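Long-range contact in hypothetical protein BT_3535 (Bacteroides thetaiotaomicron VPI-5482, PDB 3KNY), which is of unknown function but has two domains and is probably a bacterial lipoprotein: residues Asp74-Arg82 against Asp183-Ala191. Residues are numbered along the deposited sequence; the frame is centred on the assembly and turned at random.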
# COMPACT_ATOMS: atom_id res chain seq x y z
N ASP A 74 -4.15 16.37 -6.18
CA ASP A 74 -5.41 16.27 -6.92
C ASP A 74 -6.10 14.96 -6.57
O ASP A 74 -7.32 14.91 -6.39
CB ASP A 74 -5.17 16.30 -8.44
CG ASP A 74 -5.07 17.71 -9.00
OD1 ASP A 74 -5.22 18.68 -8.24
OD2 ASP A 74 -4.86 17.83 -10.23
N CYS A 75 -5.30 13.92 -6.47
CA CYS A 75 -5.78 12.59 -6.17
C CYS A 75 -6.36 12.48 -4.76
O CYS A 75 -7.51 12.06 -4.58
CB CYS A 75 -4.61 11.63 -6.35
SG CYS A 75 -5.03 9.97 -5.93
N ILE A 76 -5.53 12.83 -3.78
CA ILE A 76 -5.87 12.84 -2.35
C ILE A 76 -7.07 13.72 -2.09
O ILE A 76 -7.91 13.42 -1.25
CB ILE A 76 -4.62 13.36 -1.56
CG1 ILE A 76 -3.56 12.27 -1.50
CG2 ILE A 76 -4.94 13.80 -0.15
CD1 ILE A 76 -4.09 10.95 -0.93
N ASN A 77 -7.17 14.82 -2.83
CA ASN A 77 -8.29 15.75 -2.65
C ASN A 77 -9.59 15.08 -3.03
O ASN A 77 -10.58 15.13 -2.30
CB ASN A 77 -8.11 17.02 -3.49
CG ASN A 77 -9.09 18.11 -3.08
OD1 ASN A 77 -8.98 18.66 -1.99
ND2 ASN A 77 -10.07 18.40 -3.94
N ASN A 78 -9.57 14.44 -4.19
CA ASN A 78 -10.70 13.71 -4.71
C ASN A 78 -11.12 12.60 -3.75
O ASN A 78 -12.31 12.46 -3.44
CB ASN A 78 -10.31 13.18 -6.10
CG ASN A 78 -11.13 12.01 -6.54
OD1 ASN A 78 -12.32 12.17 -6.86
ND2 ASN A 78 -10.50 10.81 -6.59
N ILE A 79 -10.16 11.83 -3.25
CA ILE A 79 -10.47 10.74 -2.31
C ILE A 79 -11.09 11.30 -1.02
O ILE A 79 -12.09 10.76 -0.52
CB ILE A 79 -9.22 9.85 -2.01
CG1 ILE A 79 -8.78 9.11 -3.28
CG2 ILE A 79 -9.52 8.84 -0.90
CD1 ILE A 79 -7.34 8.60 -3.27
N CYS A 80 -10.52 12.38 -0.49
CA CYS A 80 -11.03 13.02 0.73
C CYS A 80 -12.46 13.47 0.56
O CYS A 80 -13.28 13.36 1.47
CB CYS A 80 -10.17 14.23 1.08
SG CYS A 80 -8.59 13.84 1.85
N GLU A 81 -12.76 14.01 -0.61
CA GLU A 81 -14.12 14.40 -0.91
C GLU A 81 -15.08 13.22 -0.78
O GLU A 81 -16.19 13.39 -0.27
CB GLU A 81 -14.22 14.99 -2.32
CG GLU A 81 -15.64 15.37 -2.72
CD GLU A 81 -15.70 16.62 -3.58
OE1 GLU A 81 -14.62 17.14 -3.94
OE2 GLU A 81 -16.83 17.08 -3.87
N ARG A 82 -14.65 12.04 -1.21
CA ARG A 82 -15.48 10.85 -1.09
C ARG A 82 -15.57 10.36 0.33
O ARG A 82 -16.61 9.86 0.75
CB ARG A 82 -14.96 9.76 -2.00
CG ARG A 82 -15.06 10.17 -3.43
CD ARG A 82 -13.99 9.57 -4.29
NE ARG A 82 -14.26 9.97 -5.66
CZ ARG A 82 -15.17 9.39 -6.44
NH1 ARG A 82 -15.89 8.36 -6.00
NH2 ARG A 82 -15.36 9.83 -7.66
N ASP A 183 -8.72 1.66 -10.20
CA ASP A 183 -10.03 2.22 -9.85
C ASP A 183 -10.14 3.61 -10.43
O ASP A 183 -9.46 4.54 -9.97
CB ASP A 183 -10.20 2.27 -8.34
CG ASP A 183 -11.54 2.82 -7.93
OD1 ASP A 183 -12.03 3.78 -8.58
OD2 ASP A 183 -12.10 2.30 -6.95
N LYS A 184 -11.02 3.79 -11.40
CA LYS A 184 -11.08 5.08 -12.12
C LYS A 184 -11.71 6.20 -11.30
O LYS A 184 -11.45 7.37 -11.57
CB LYS A 184 -11.75 4.91 -13.49
CG LYS A 184 -10.94 4.05 -14.45
CD LYS A 184 -11.72 3.76 -15.74
CE LYS A 184 -10.78 3.30 -16.89
NZ LYS A 184 -11.52 2.96 -18.14
N ASP A 185 -12.52 5.86 -10.30
CA ASP A 185 -13.06 6.90 -9.40
C ASP A 185 -12.00 7.44 -8.44
O ASP A 185 -11.76 8.64 -8.38
CB ASP A 185 -14.21 6.35 -8.56
CG ASP A 185 -15.31 5.80 -9.39
OD1 ASP A 185 -15.63 6.41 -10.43
OD2 ASP A 185 -15.86 4.75 -8.98
N LYS A 186 -11.39 6.53 -7.67
CA LYS A 186 -10.38 6.87 -6.67
C LYS A 186 -9.06 7.22 -7.33
O LYS A 186 -8.22 7.85 -6.70
CB LYS A 186 -10.16 5.70 -5.72
CG LYS A 186 -11.42 5.17 -5.06
CD LYS A 186 -11.05 4.18 -4.00
CE LYS A 186 -12.22 3.39 -3.48
NZ LYS A 186 -11.69 2.13 -2.93
N LYS A 187 -8.88 6.80 -8.58
CA LYS A 187 -7.64 7.03 -9.34
C LYS A 187 -6.44 6.37 -8.64
O LYS A 187 -5.36 6.94 -8.56
CB LYS A 187 -7.42 8.52 -9.58
CG LYS A 187 -8.61 9.20 -10.30
CD LYS A 187 -8.52 10.75 -10.34
CE LYS A 187 -9.89 11.39 -10.58
NZ LYS A 187 -10.76 10.54 -11.47
N LEU A 188 -6.67 5.15 -8.13
CA LEU A 188 -5.65 4.34 -7.46
C LEU A 188 -5.48 2.99 -8.15
O LEU A 188 -6.41 2.49 -8.79
CB LEU A 188 -6.06 4.07 -6.01
CG LEU A 188 -6.22 5.25 -5.06
CD1 LEU A 188 -6.75 4.75 -3.71
CD2 LEU A 188 -4.89 5.96 -4.90
N ILE A 189 -4.30 2.38 -8.00
CA ILE A 189 -4.09 0.98 -8.35
C ILE A 189 -4.34 0.19 -7.09
O ILE A 189 -3.85 0.58 -6.06
CB ILE A 189 -2.65 0.74 -8.84
CG1 ILE A 189 -2.39 1.53 -10.14
CG2 ILE A 189 -2.40 -0.73 -9.11
CD1 ILE A 189 -0.92 1.55 -10.59
N ALA A 190 -5.15 -0.88 -7.16
CA ALA A 190 -5.47 -1.77 -6.01
C ALA A 190 -4.86 -3.11 -6.29
O ALA A 190 -5.12 -3.67 -7.34
CB ALA A 190 -6.97 -1.97 -5.85
N ALA A 191 -4.05 -3.61 -5.36
CA ALA A 191 -3.43 -4.94 -5.47
C ALA A 191 -3.91 -5.72 -4.24
O ALA A 191 -3.85 -5.21 -3.12
CB ALA A 191 -1.88 -4.84 -5.51
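N78 ND2, on helix 66-84, gives its hydrogen to D185 O at 3.1 Å, the one hydrogen bond that joins 74-82 of that helix to the turn of 183-191. The bond lies in the carbonyl plane on a lone pair, and the acceptor sits 18° out of the amide plane. With CG anti to the backbone N (chi1 158°), the amide extends from the helix toward the turn, and its other end is occupied too: OD1 accepts from R82 NE at 3.2 Å, one helical turn on, with the donor above the carbonyl plane. That bond steadies the guanidinium, one face of which rests on D185 CB, 3.7 Å from R82 NH1. R82 NH2 and D185 OD1 are 4.4 Å apart with the oxygen well out of the guanidinium plane, so the opposite charges probably attract without forming a salt bridge. Replacing N78 by an alanine removes both amide atoms and would probably leave D185 O without its helix donor and R82 NE without its acceptor, the guanidinium being set free to turn. Beside this polar patch, I79 and L188 meet tip to tip, CD1 to CD1 at 3.9 Å, and C75 SG lies 4.1 Å from L188 CD2. Y53 touches both I79 and L188, while F215 and I217 of strand 204-217 also pack on L188. The turn is braced from within by D183 OD1, which accepts from K186 N at 3.0 Å. The helix thus packs against a beta hairpin connection between strands 177-183 and 188-201, built from an Asx motif at D183 and a G1 beta bulge in which K187 and L188 both face D183.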